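Local coordinates for MstE (Scytonema sp. PCC 10023, PDB 6SBF), which probably cyclises linear isoprenoid precursors into polycyclic scaffolds of the merosterol type, as a monodomain class II terpene cyclase, at residues L72-A75 and H76-E79; W99-N102 and Y103-G107; A184-P187 and E188-S191; D318-P321 and N322-P325. The protein carries 1 engineered substitution. One frame throughout, in Å; residues are numbered along the deposited sequence. Where two conformers were deposited one is given.

Interaction 1 of 4, residues L72-A75 and H76-E79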
ATOM      1  N   LEU A  72       8.332   0.731 -13.705  1.00 15.87           N
ATOM      2  CA  LEU A  72       8.323   0.995 -15.150  1.00 15.17           C
ATOM      3  C   LEU A  72       9.695   1.429 -15.681  1.00 15.71           C
ATOM      4  O   LEU A  72      10.424   2.166 -15.029  1.00 20.06           O
ATOM      5  CB  LEU A  72       7.347   2.102 -15.471  1.00 15.09           C
ATOM      6  CG  LEU A  72       5.937   1.610 -15.438  1.00 20.03           C
ATOM      7  CD1 LEU A  72       4.999   2.653 -15.017  1.00 26.18           C
ATOM      8  CD2 LEU A  72       5.474   0.845 -16.634  1.00 18.34           C
ATOM      9  N   PRO A  73      10.046   0.927 -16.888  0.50 16.18           N
ATOM     10  CA  PRO A  73      11.310   1.275 -17.537  0.50 16.42           C
ATOM     11  C   PRO A  73      11.133   2.375 -18.570  0.50 16.55           C
ATOM     12  O   PRO A  73      11.554   2.161 -19.726  0.50 21.85           O
ATOM     13  CB  PRO A  73      11.614  -0.034 -18.274  0.50 17.23           C
ATOM     14  CG  PRO A  73      10.253  -0.434 -18.803  0.50 19.88           C
ATOM     15  CD  PRO A  73       9.310  -0.104 -17.650  0.50 17.63           C
ATOM     16  N   TYR A  74      10.377   3.416 -18.210  1.00 14.33           N
ATOM     17  CA  TYR A  74      10.211   4.583 -19.072  1.00 14.13           C
ATOM     18  C   TYR A  74      10.888   5.818 -18.498  1.00 13.53           C
ATOM     19  O   TYR A  74      10.736   6.168 -17.339  1.00 13.94           O
ATOM     20  CB  TYR A  74       8.737   4.921 -19.189  1.00 15.82           C
ATOM     21  CG  TYR A  74       7.886   3.878 -19.846  1.00 15.32           C
ATOM     22  CD1 TYR A  74       8.334   3.008 -20.814  1.00 16.85           C
ATOM     23  CD2 TYR A  74       6.532   3.804 -19.547  1.00 15.64           C
ATOM     24  CE1 TYR A  74       7.478   2.160 -21.478  1.00 15.04           C
ATOM     25  CE2 TYR A  74       5.675   2.942 -20.193  1.00 15.17           C
ATOM     26  CZ  TYR A  74       6.137   2.129 -21.181  1.00 14.65           C
ATOM     27  OH  TYR A  74       5.372   1.280 -21.916  1.00 15.94           O
ATOM     28  N   ALA A  75      11.661   6.478 -19.380  1.00 14.72           N
ATOM     29  CA  ALA A  75      12.384   7.668 -18.945  1.00 14.00           C
ATOM     30  C   ALA A  75      11.430   8.741 -18.415  1.00 13.03           C
ATOM     31  O   ALA A  75      11.783   9.408 -17.422  1.00 14.08           O
ATOM     32  CB  ALA A  75      13.219   8.206 -20.094  1.00 15.12           C
ATOM     33  N   HIS A  76      10.295   8.936 -19.053  1.00 13.59           N
ATOM     34  CA  HIS A  76       9.399  10.019 -18.581  1.00 14.29           C
ATOM     35  C   HIS A  76       8.760   9.687 -17.220  1.00 12.47           C
ATOM     36  O   HIS A  76       8.466  10.595 -16.446  1.00 14.20           O
ATOM     37  CB  HIS A  76       8.394  10.383 -19.646  1.00 16.70           C
ATOM     38  CG  HIS A  76       7.327   9.393 -19.869  1.00 17.47           C
ATOM     39  ND1 HIS A  76       7.582   8.156 -20.458  1.00 24.12           N
ATOM     40  CD2 HIS A  76       5.997   9.473 -19.673  1.00 19.85           C
ATOM     41  CE1 HIS A  76       6.411   7.518 -20.570  1.00 27.84           C
ATOM     42  NE2 HIS A  76       5.465   8.307 -20.124  1.00 25.76           N
ATOM     43  N   VAL A  77       8.617   8.391 -16.942  1.00 12.69           N
ATOM     44  CA  VAL A  77       8.138   8.012 -15.589  1.00 13.21           C
ATOM     45  C   VAL A  77       9.234   8.235 -14.578  1.00 11.97           C
ATOM     46  O   VAL A  77       9.030   8.768 -13.503  1.00 12.60           O
ATOM     47  CB  VAL A  77       7.613   6.573 -15.586  1.00 13.23           C
ATOM     48  CG1 VAL A  77       7.238   6.164 -14.189  1.00 14.93           C
ATOM     49  CG2 VAL A  77       6.420   6.456 -16.515  1.00 15.38           C
ATOM     50  N   HIS A  78      10.487   7.880 -14.925  1.00 12.60           N
ATOM     51  CA  HIS A  78      11.614   8.161 -14.002  1.00 13.02           C
ATOM     52  C   HIS A  78      11.695   9.652 -13.707  1.00 12.34           C
ATOM     53  O   HIS A  78      11.921  10.043 -12.570  1.00 13.05           O
ATOM     54  CB  HIS A  78      12.950   7.599 -14.505  1.00 12.88           C
ATOM     55  CG  HIS A  78      13.991   7.606 -13.453  1.00 14.03           C
ATOM     56  ND1 HIS A  78      13.953   6.746 -12.381  1.00 14.73           N
ATOM     57  CD2 HIS A  78      15.091   8.406 -13.277  1.00 14.75           C
ATOM     58  CE1 HIS A  78      14.947   7.046 -11.576  1.00 14.81           C
ATOM     59  NE2 HIS A  78      15.697   8.062 -12.109  1.00 14.04           N
ATOM     60  N   GLU A  79      11.461  10.480 -14.728  1.00 12.93           N
ATOM     61  CA  GLU A  79      11.471  11.968 -14.511  1.00 13.94           C
ATOM     62  C   GLU A  79      10.363  12.380 -13.557  1.00 12.18           C
ATOM     63  O   GLU A  79      10.580  13.239 -12.688  1.00 13.19           O
ATOM     64  CB  GLU A  79      11.335  12.685 -15.847  1.00 15.29           C
ATOM     65  CG  GLU A  79      12.552  12.587 -16.733  1.00 16.08           C
ATOM     66  CD  GLU A  79      12.348  13.079 -18.153  1.00 19.18           C
ATOM     67  OE1 GLU A  79      11.238  13.344 -18.589  1.00 24.87           O
ATOM     68  OE2 GLU A  79      13.405  13.166 -18.853  1.00 21.51           O
TER

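Interaction 2 of 4, residues W99-N102 and Y103-G107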
ATOM      1  N   TRP A  99       7.747  12.476   6.858  1.00 13.01           N
ATOM      2  CA  TRP A  99       6.630  12.888   6.039  1.00 12.18           C
ATOM      3  C   TRP A  99       5.316  12.409   6.693  1.00 12.31           C
ATOM      4  O   TRP A  99       5.373  11.509   7.531  1.00 13.49           O
ATOM      5  CB  TRP A  99       6.824  12.382   4.634  1.00 12.17           C
ATOM      6  CG  TRP A  99       7.971  13.007   3.897  1.00 12.74           C
ATOM      7  CD1 TRP A  99       7.953  14.176   3.228  1.00 13.00           C
ATOM      8  CD2 TRP A  99       9.293  12.455   3.746  1.00 12.47           C
ATOM      9  NE1 TRP A  99       9.188  14.428   2.653  1.00 13.30           N
ATOM     10  CE2 TRP A  99      10.000  13.354   2.936  1.00 13.00           C
ATOM     11  CE3 TRP A  99       9.931  11.309   4.173  1.00 13.10           C
ATOM     12  CZ2 TRP A  99      11.304  13.112   2.539  1.00 13.96           C
ATOM     13  CZ3 TRP A  99      11.221  11.060   3.758  1.00 13.96           C
ATOM     14  CH2 TRP A  99      11.898  11.960   2.966  1.00 14.83           C
ATOM     15  N   GLY A 100       4.188  12.989   6.269  1.00 12.40           N
ATOM     16  CA  GLY A 100       2.882  12.609   6.788  1.00 12.15           C
ATOM     17  C   GLY A 100       1.836  12.598   5.714  1.00 12.83           C
ATOM     18  O   GLY A 100       2.120  12.725   4.499  1.00 13.69           O
ATOM     19  N   TYR A 101       0.584  12.453   6.106  1.00 13.31           N
ATOM     20  CA  TYR A 101      -0.526  12.306   5.154  1.00 12.50           C
ATOM     21  C   TYR A 101      -0.507  13.498   4.178  1.00 12.32           C
ATOM     22  O   TYR A 101      -0.667  13.323   2.993  1.00 12.41           O
ATOM     23  CB  TYR A 101      -1.808  12.272   5.972  1.00 13.17           C
ATOM     24  CG  TYR A 101      -3.108  12.336   5.234  1.00 13.58           C
ATOM     25  CD1 TYR A 101      -3.627  11.256   4.564  1.00 13.58           C
ATOM     26  CD2 TYR A 101      -3.849  13.523   5.223  1.00 13.29           C
ATOM     27  CE1 TYR A 101      -4.839  11.304   3.907  1.00 14.51           C
ATOM     28  CE2 TYR A 101      -5.045  13.571   4.532  1.00 13.88           C
ATOM     29  CZ  TYR A 101      -5.549  12.493   3.857  1.00 13.34           C
ATOM     30  OH  TYR A 101      -6.759  12.562   3.233  1.00 14.59           O
ATOM     31  N   ASN A 102      -0.364  14.686   4.751  1.00 12.18           N
ATOM     32  CA  ASN A 102      -0.276  15.933   3.974  1.00 12.77           C
ATOM     33  C   ASN A 102       0.425  16.964   4.875  1.00 12.69           C
ATOM     34  O   ASN A 102       0.913  16.657   5.969  1.00 13.25           O
ATOM     35  CB  ASN A 102      -1.641  16.443   3.458  1.00 12.74           C
ATOM     36  CG  ASN A 102      -2.590  16.801   4.578  1.00 12.57           C
ATOM     37  OD1 ASN A 102      -2.118  17.115   5.675  1.00 13.67           O
ATOM     38  ND2 ASN A 102      -3.887  16.793   4.231  1.00 14.71           N
ATOM     39  N   TYR A 103       0.547  18.217   4.395  1.00 12.63           N
ATOM     40  CA  TYR A 103       1.366  19.225   5.085  1.00 13.89           C
ATOM     41  C   TYR A 103       0.948  19.418   6.538  1.00 13.53           C
ATOM     42  O   TYR A 103       1.792  19.633   7.408  1.00 14.78           O
ATOM     43  CB  TYR A 103       1.248  20.585   4.379  1.00 13.78           C
ATOM     44  CG  TYR A 103       2.176  21.639   4.910  1.00 13.60           C
ATOM     45  CD1 TYR A 103       3.452  21.779   4.405  1.00 15.05           C
ATOM     46  CD2 TYR A 103       1.804  22.493   5.911  1.00 15.30           C
ATOM     47  CE1 TYR A 103       4.320  22.756   4.862  1.00 16.60           C
ATOM     48  CE2 TYR A 103       2.658  23.468   6.416  1.00 17.60           C
ATOM     49  CZ  TYR A 103       3.941  23.572   5.903  1.00 17.62           C
ATOM     50  OH  TYR A 103       4.776  24.507   6.424  1.00 21.64           O
ATOM     51  N   ILE A 104      -0.369  19.404   6.782  1.00 14.19           N
ATOM     52  CA  ILE A 104      -0.878  19.851   8.105  1.00 16.00           C
ATOM     53  C   ILE A 104      -0.826  18.694   9.110  1.00 14.85           C
ATOM     54  O   ILE A 104      -0.906  18.940  10.306  1.00 18.28           O
ATOM     55  CB  ILE A 104      -2.271  20.474   8.004  1.00 17.64           C
ATOM     56  CG1 ILE A 104      -3.340  19.459   7.588  1.00 19.13           C
ATOM     57  CG2 ILE A 104      -2.266  21.724   7.126  1.00 20.19           C
ATOM     58  CD1 ILE A 104      -4.728  19.992   7.736  1.00 22.01           C
ATOM     59  N   LEU A 105      -0.657  17.468   8.646  1.00 15.06           N
ATOM     60  CA  LEU A 105      -0.527  16.329   9.576  1.00 14.87           C
ATOM     61  C   LEU A 105       0.874  16.214  10.144  1.00 14.30           C
ATOM     62  O   LEU A 105       1.884  16.643   9.493  1.00 16.15           O
ATOM     63  CB  LEU A 105      -0.860  15.013   8.885  1.00 17.14           C
ATOM     64  CG  LEU A 105      -2.184  14.393   9.300  1.00 19.17           C
ATOM     65  CD1 LEU A 105      -2.160  14.004  10.782  1.00 20.78           C
ATOM     66  CD2 LEU A 105      -3.373  15.285   8.952  1.00 20.80           C
ATOM     67  N   CYS A 106       0.974  15.616  11.318  1.00 15.61           N
ATOM     68  CA  CYS A 106       2.263  15.236  11.896  1.00 15.88           C
ATOM     69  C   CYS A 106       2.876  14.124  11.040  1.00 14.70           C
ATOM     70  O   CYS A 106       2.227  13.516  10.195  1.00 14.96           O
ATOM     71  CB  CYS A 106       2.110  14.787  13.335  1.00 16.95           C
ATOM     72  SG  CYS A 106       0.994  13.375  13.546  1.00 18.45           S
ATOM     73  N   GLY A 107       4.158  13.903  11.273  1.00 15.51           N
ATOM     74  CA  GLY A 107       4.822  12.791  10.600  1.00 14.44           C
ATOM     75  C   GLY A 107       4.263  11.470  11.010  1.00 13.97           C
ATOM     76  O   GLY A 107       3.676  11.325  12.110  1.00 15.08           O
TER
HETATM   77  O   HOH W   1       0.496  11.663   8.909  1.00 14.10           O

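Interaction 3 of 4, residues A184-P187 and E188-S191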
ATOM      1  N   ALA A 184       9.385  -2.890   6.282  1.00 13.20           N
ATOM      2  CA  ALA A 184      10.315  -4.029   6.047  1.00 13.69           C
ATOM      3  C   ALA A 184      10.701  -4.141   4.567  1.00 13.68           C
ATOM      4  O   ALA A 184      11.606  -4.943   4.292  1.00 16.38           O
ATOM      5  CB  ALA A 184       9.687  -5.303   6.535  1.00 14.95           C
ATOM      6  N   ALA A 185      10.078  -3.414   3.657  1.00 13.30           N
ATOM      7  CA  ALA A 185      10.564  -3.289   2.250  1.00 14.27           C
ATOM      8  C   ALA A 185      11.933  -2.577   2.222  1.00 15.41           C
ATOM      9  O   ALA A 185      12.642  -2.726   1.238  1.00 19.14           O
ATOM     10  CB  ALA A 185       9.575  -2.569   1.352  1.00 15.67           C
ATOM     11  N   LEU A 186      12.283  -1.838   3.267  1.00 14.47           N
ATOM     12  CA  LEU A 186      13.557  -1.121   3.371  1.00 15.35           C
ATOM     13  C   LEU A 186      14.577  -2.099   3.910  1.00 17.31           C
ATOM     14  O   LEU A 186      14.420  -2.644   4.998  1.00 16.78           O
ATOM     15  CB  LEU A 186      13.419   0.069   4.319  1.00 15.28           C
ATOM     16  CG  LEU A 186      12.381   1.100   3.897  1.00 16.49           C
ATOM     17  CD1 LEU A 186      12.292   2.185   4.965  1.00 17.59           C
ATOM     18  CD2 LEU A 186      12.670   1.739   2.531  1.00 17.41           C
ATOM     19  N   PRO A 187      15.704  -2.331   3.206  1.00 19.50           N
ATOM     20  CA  PRO A 187      16.655  -3.345   3.666  1.00 20.51           C
ATOM     21  C   PRO A 187      17.238  -3.003   5.037  1.00 20.18           C
ATOM     22  O   PRO A 187      17.622  -3.866   5.765  1.00 24.35           O
ATOM     23  CB  PRO A 187      17.802  -3.264   2.643  1.00 26.40           C
ATOM     24  CG  PRO A 187      17.241  -2.566   1.461  1.00 33.22           C
ATOM     25  CD  PRO A 187      16.013  -1.820   1.861  1.00 21.76           C
ATOM     26  N   GLU A 188      17.251  -1.720   5.399  1.00 21.26           N
ATOM     27  CA  GLU A 188      17.817  -1.271   6.693  1.00 21.32           C
ATOM     28  C   GLU A 188      16.949  -1.759   7.872  1.00 19.97           C
ATOM     29  O   GLU A 188      17.493  -1.883   8.985  1.00 22.64           O
ATOM     30  CB  GLU A 188      17.961   0.265   6.706  1.00 25.60           C
ATOM     31  CG  GLU A 188      18.861   0.845   5.644  1.00 29.00           C
ATOM     32  CD  GLU A 188      18.243   1.161   4.284  1.00 27.47           C
ATOM     33  OE1 GLU A 188      17.013   0.800   4.053  1.00 28.59           O
ATOM     34  OE2 GLU A 188      19.043   1.696   3.451  1.00 43.28           O
ATOM     35  N   PHE A 189      15.659  -2.007   7.636  1.00 18.28           N
ATOM     36  CA  PHE A 189      14.689  -2.367   8.710  1.00 17.06           C
ATOM     37  C   PHE A 189      14.252  -3.836   8.604  1.00 17.33           C
ATOM     38  O   PHE A 189      13.657  -4.315   9.541  1.00 18.18           O
ATOM     39  CB  PHE A 189      13.467  -1.439   8.669  1.00 16.85           C
ATOM     40  CG  PHE A 189      13.781  -0.088   9.214  1.00 18.13           C
ATOM     41  CD1 PHE A 189      14.251   0.922   8.401  1.00 20.74           C
ATOM     42  CD2 PHE A 189      13.601   0.169  10.545  1.00 21.72           C
ATOM     43  CE1 PHE A 189      14.550   2.145   8.962  1.00 22.64           C
ATOM     44  CE2 PHE A 189      13.913   1.399  11.081  1.00 24.18           C
ATOM     45  CZ  PHE A 189      14.428   2.371  10.294  1.00 23.85           C
ATOM     46  N   ARG A 190      14.530  -4.507   7.515  1.00 17.28           N
ATOM     47  CA  ARG A 190      13.928  -5.813   7.216  1.00 17.89           C
ATOM     48  C   ARG A 190      14.304  -6.794   8.330  1.00 17.12           C
ATOM     49  O   ARG A 190      13.416  -7.502   8.909  1.00 18.78           O
ATOM     50  CB  ARG A 190      14.393  -6.303   5.840  1.00 19.13           C
ATOM     51  CG  ARG A 190      13.714  -7.597   5.457  1.00 22.56           C
ATOM     52  CD  ARG A 190      14.344  -8.232   4.276  1.00 27.88           C
ATOM     53  NE  ARG A 190      14.561  -7.399   3.149  1.00 39.86           N
ATOM     54  CZ  ARG A 190      15.750  -7.161   2.604  1.00 38.69           C
ATOM     55  NH1 ARG A 190      16.881  -7.653   3.107  1.00 48.43           N
ATOM     56  NH2 ARG A 190      15.789  -6.396   1.557  1.00 36.54           N
ATOM     57  N   SER A 191      15.568  -6.919   8.689  1.00 19.80           N
ATOM     58  CA  SER A 191      16.016  -7.854   9.754  1.00 20.23           C
ATOM     59  C   SER A 191      15.419  -7.500  11.122  1.00 19.49           C
ATOM     60  O   SER A 191      15.012  -8.418  11.838  1.00 21.30           O
ATOM     61  CB  SER A 191      17.532  -7.894   9.843  1.00 30.54           C
ATOM     62  OG  SER A 191      17.911  -8.742  10.922  1.00 41.54           O
TER
HETATM   63  O   HOH W   2      12.415  -6.267   2.080  1.00 26.25           O
HETATM   64  O   HOH W   3      17.978  -5.672   7.654  1.00 32.13           O

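Interaction 4 of 4, residues D318-P321 and N322-P325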
ATOM      1  N   ASP A 318      -8.463   1.658  19.884  1.00 19.04           N
ATOM      2  CA  ASP A 318      -8.778   0.301  19.383  1.00 19.22           C
ATOM      3  C   ASP A 318      -7.514  -0.396  18.861  1.00 18.73           C
ATOM      4  O   ASP A 318      -7.065  -0.061  17.773  1.00 17.42           O
ATOM      5  CB  ASP A 318      -9.838   0.362  18.298  1.00 23.04           C
ATOM      6  CG  ASP A 318     -10.363  -1.030  17.987  1.00 23.51           C
ATOM      7  OD1 ASP A 318      -9.824  -2.027  18.592  1.00 22.57           O
ATOM      8  OD2 ASP A 318     -11.256  -1.125  17.096  1.00 28.61           O
ATOM      9  N   ARG A 319      -6.938  -1.328  19.622  1.00 19.71           N
ATOM     10  CA  ARG A 319      -5.782  -2.142  19.140  1.00 19.61           C
ATOM     11  C   ARG A 319      -6.200  -3.225  18.144  1.00 18.63           C
ATOM     12  O   ARG A 319      -5.297  -3.819  17.536  1.00 23.04           O
ATOM     13  CB  ARG A 319      -5.031  -2.759  20.293  1.00 27.36           C
ATOM     14  CG  ARG A 319      -4.406  -1.755  21.243  1.00 28.70           C
ATOM     15  CD  ARG A 319      -3.374  -2.459  22.103  1.00 25.64           C
ATOM     16  NE  ARG A 319      -2.862  -1.707  23.247  1.00 32.96           N
ATOM     17  CZ  ARG A 319      -3.586  -1.344  24.287  1.00 23.20           C
ATOM     18  NH1 ARG A 319      -4.858  -1.659  24.349  1.00 25.74           N
ATOM     19  NH2 ARG A 319      -3.032  -0.660  25.261  1.00 24.45           N
ATOM     20  N   ASN A 320      -7.499  -3.486  17.974  1.00 18.93           N
ATOM     21  CA  ASN A 320      -7.948  -4.701  17.278  1.00 20.78           C
ATOM     22  C   ASN A 320      -9.024  -4.398  16.231  1.00 18.39           C
ATOM     23  O   ASN A 320     -10.144  -4.906  16.324  1.00 17.78           O
ATOM     24  CB  ASN A 320      -8.443  -5.666  18.384  1.00 25.58           C
ATOM     25  CG  ASN A 320      -7.319  -6.191  19.285  1.00 25.95           C
ATOM     26  OD1 ASN A 320      -6.381  -6.808  18.800  1.00 33.06           O
ATOM     27  ND2 ASN A 320      -7.403  -5.967  20.588  1.00 36.05           N
ATOM     28  N   PRO A 321      -8.759  -3.543  15.203  1.00 16.69           N
ATOM     29  CA  PRO A 321      -9.795  -3.166  14.236  1.00 15.86           C
ATOM     30  C   PRO A 321     -10.368  -4.343  13.435  1.00 15.95           C
ATOM     31  O   PRO A 321     -11.459  -4.206  12.892  1.00 16.41           O
ATOM     32  CB  PRO A 321      -9.075  -2.115  13.354  1.00 16.94           C
ATOM     33  CG  PRO A 321      -7.623  -2.490  13.522  1.00 20.22           C
ATOM     34  CD  PRO A 321      -7.472  -2.834  14.962  1.00 16.78           C
ATOM     35  N   ASN A 322      -9.627  -5.450  13.335  1.00 15.68           N
ATOM     36  CA  ASN A 322     -10.180  -6.626  12.617  1.00 16.44           C
ATOM     37  C   ASN A 322     -11.272  -7.323  13.465  1.00 17.65           C
ATOM     38  O   ASN A 322     -11.876  -8.237  12.945  1.00 19.46           O
ATOM     39  CB  ASN A 322      -9.032  -7.562  12.281  1.00 17.11           C
ATOM     40  CG  ASN A 322      -8.033  -6.884  11.344  1.00 15.83           C
ATOM     41  OD1 ASN A 322      -8.392  -6.621  10.221  1.00 17.38           O
ATOM     42  ND2 ASN A 322      -6.853  -6.575  11.860  1.00 16.19           N
ATOM     43  N   GLN A 323     -11.412  -6.887  14.719  1.00 16.37           N
ATOM     44  CA  GLN A 323     -12.457  -7.383  15.647  1.00 17.83           C
ATOM     45  C   GLN A 323     -13.508  -6.291  15.882  1.00 15.29           C
ATOM     46  O   GLN A 323     -14.253  -6.423  16.825  1.00 15.98           O
ATOM     47  CB  GLN A 323     -11.805  -7.896  16.945  1.00 20.38           C
ATOM     48  CG  GLN A 323     -11.101  -9.238  16.765  1.00 27.40           C
ATOM     49  CD  GLN A 323     -10.426  -9.704  18.040  1.00 40.53           C
ATOM     50  OE1 GLN A 323      -9.506  -9.072  18.566  1.00 52.86           O
ATOM     51  NE2 GLN A 323     -10.882 -10.828  18.549  1.00 57.32           N
ATOM     52  N   PHE A 324     -13.556  -5.248  15.046  1.00 14.70           N
ATOM     53  CA  PHE A 324     -14.576  -4.174  15.128  1.00 15.11           C
ATOM     54  C   PHE A 324     -15.624  -4.428  14.061  1.00 15.04           C
ATOM     55  O   PHE A 324     -15.362  -4.366  12.858  1.00 16.16           O
ATOM     56  CB  PHE A 324     -13.881  -2.839  14.893  1.00 15.29           C
ATOM     57  CG  PHE A 324     -14.748  -1.615  15.047  1.00 15.49           C
ATOM     58  CD1 PHE A 324     -15.033  -1.088  16.298  1.00 16.10           C
ATOM     59  CD2 PHE A 324     -15.280  -0.996  13.941  1.00 15.90           C
ATOM     60  CE1 PHE A 324     -15.796   0.067  16.416  1.00 18.59           C
ATOM     61  CE2 PHE A 324     -16.006   0.173  14.042  1.00 18.06           C
ATOM     62  CZ  PHE A 324     -16.311   0.675  15.285  1.00 17.61           C
ATOM     63  N   PRO A 325     -16.860  -4.797  14.476  1.00 14.38           N
ATOM     64  CA  PRO A 325     -17.832  -5.246  13.477  1.00 15.22           C
ATOM     65  C   PRO A 325     -18.681  -4.133  12.900  1.00 17.50           C
ATOM     66  O   PRO A 325     -19.518  -4.448  12.056  1.00 18.22           O
ATOM     67  CB  PRO A 325     -18.683  -6.242  14.260  1.00 15.95           C
ATOM     68  CG  PRO A 325     -18.649  -5.725  15.679  1.00 15.24           C
ATOM     69  CD  PRO A 325     -17.250  -5.182  15.849  1.00 14.81           C
TER

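Interaction 1 of 4, residues L72-A75 and H76-E79
The carbonyls of Tyr74 and Ala75 take up N-H groups of the first turn of helix 75-90, those of His78 and Glu79 among them. Tyr74 O accepts two: a nearly straight bond from His78 N at 3.0 Å, and a weak, strongly bent one from Val77 N. One residue on, Ala75 O takes Glu79 N at 2.9 Å, and Glu79 CG rests 3.3 Å from that same Ala75 O.

The aromatic contact is slacker. The planes of Tyr74 and His76 are only 22° apart, yet the rings are slid so far that they barely overlap, and His76 CE1 meets Tyr74 CB at 3.7 Å. With CG held between backbone N and carbonyl carbon (chi1 73°), the imidazole is turned back alongside the tyrosine, and Val77 CG2 sits over the centre of one face of the His76 ring.

Among the apolar contacts, Val77 CG2 lies 3.9 Å from Tyr74 CB and borders the edge of the phenol ring, while Leu72 CD1 approaches Val77 CG1 at 4.2 Å. Leu72 and Val77 both press on Val32 of helix 18-37, where Asn29 OD1 hydrogen-bonds Tyr74 OH. Tyr74 is the N-cap residue of helix 75-90, in the turn joining it to helix 59-69 within the alpha6-alpha6 barrel.

Interaction 2 of 4, residues W99-N102 and Y103-G107
Asn102 OD1 packs against Ile104 and Leu105, and this is the tight part of the contact. The Asn102 CG stands between backbone N and carbonyl carbon (chi1 63°), which folds OD1 forward over the next residues. There OD1 receives two weak bonds, from Ile104 N at 3.1 Å and from Leu105 N, while Ile104 CG1 touches Asn102 OD1 at 3.3 Å. Leu105 N also bonds Asn102 O at 3.2 Å, from well above the carbonyl plane, and closes a type I beta turn from Asn102 to Leu105 in the loop between helices 75-90 and 109-121. The other end of the amide is held too, since ND2 donates to Ala54 O and Ile56 O. With a leucine here, Ile104 N and Leu105 N would probably lose their shared side-chain acceptor, and the carbonyls of Ala54 and Ile56 the amide that donates to them.

Further back the two arms come close at the glycines: Gly100 CA lies 3.6 Å from Cys106 O, where a side-chain carbon on Gly100 would clash, and Gly107 CA is 3.4 Å from Trp99 O. Beside them water 1 links the arms, accepting from Tyr101 N and donating to Cys106 O. Apolar packing is looser, Tyr101 CB meeting Leu105 CG at 4.0 Å with the side chains crossing. The solvent side belongs to Tyr103 and Ile104, both exposed; the Tyr103 ring points off the turn and stacks on His93.

Interaction 3 of 4, residues A184-P187 and E188-S191
Arg190 reaches back to Pro187 by a chain that first runs extended, CG opposite the backbone N (chi1 -176°), and then bends at chi3 (-49°), which lays the guanidinium across the proline. The contact lies where the short link after helix 177-183 leads into helix 187-200 of the alpha6-alpha6 barrel. Pro187 CA sits over one guanidinium face, offset toward its rim and 3.8 Å from Arg190 NH2, while the aliphatic part of the arginine rests on the preceding turn, Arg190 CB lying 3.5 Å from Ala184 O. An alanine in its place would probably uncover Pro187 and leave the water beside Ala184 O without its guanidinium donor.

The backbone junction centres on Leu186 O. Phe189 N gives it a good bond at 3.0 Å, met from above the carbonyl plane, and Arg190 N adds a weak one. The Leu186 and Phe189 side chains both head for helix 128-138, where each touches Leu137; between them, Leu186 CD1 and Phe189 CD1 stand 4.2 Å apart. Glu188 also folds back on Pro187, bent at chi2 (87°), which brings Glu188 OE1 to 3.6 Å from Pro187 CD; its OE2 has a long, weak ion pair with Arg134. Two waters complete the junction. Water 3 bridges Pro187 O and Ser191 N. Water 2 lies in the plane of the guanidinium at its edge, accepting from Arg190 NE at 2.7 Å and donating to Ala184 O at 2.7 Å.

Interaction 4 of 4, residues D318-P321 and N322-P325
Pro321 and Phe324 are joined by a backbone bond in a compact turn: an Asx turn at Asp318 runs straight into a short 3-10 turn at Pro321 and Asn322, within the loop between strands 311-313 and 328-329. Pro321 is the buried residue at its heart. Having no N-H to satisfy, it suits the opening of such a turn, and its carbonyl O accepts Phe324 N at 3.2 Å from far above the carbonyl plane; Trp327 NE1 adds a weak bond to that oxygen. Phe324 CB lies 3.4 Å from Pro321 O, and the proline ring itself packs on Tyr210 and Pro314.

Asn320 supplies the first bond of the turn, its O taking Gln323 N at 2.8 Å, again from above the carbonyl plane. The Asn320 and Gln323 side chains leave the turn together, their amide planes nearly perpendicular (87°); Gln323 OE1 touches Asn320 CB at 3.6 Å rather than pairing with the amide.

Asn322 turns its polar end outward from the turn to other parts of the fold: OD1 bonds Arg312 NH1 on strand 311-313, and ND2 donates to Gly209 O.

Across the turn, Asp318 and Phe324 complete the contact. With Asp318 CG anti to its own N (chi1 -168°), the carboxylate is carried to the phenylalanine, its plane 55° from that of the ring and Asp318 OD2 3.8 Å from Phe324 CB. The other oxygen of this carboxylate closes the Asx turn: Asp318 OD1 accepts Asn320 N at 2.8 Å, the donor standing above the carboxylate plane.

Overall arrangement
The four contacts come one after another along the chain and none touches another. Interactions 1 and 3 each mark the start of a helix, 75-90 and 187-200, whereas interactions 2 and 4 shape loops, between helices 75-90 and 109-121 and between strands 311-313 and 328-329. Helix 75-90 thus leads from interaction 1 toward interaction 2, and helix 109-121 is met by side chains of both 2 and 3, whose nearest atoms are about 9 Å apart. Interactions 1 and 4 lie on opposite sides of the chain's centre, their own centres about 40 Å apart. Together they illustrate how short local contacts shape the helix starts and loops of a mainly helical barrel fold.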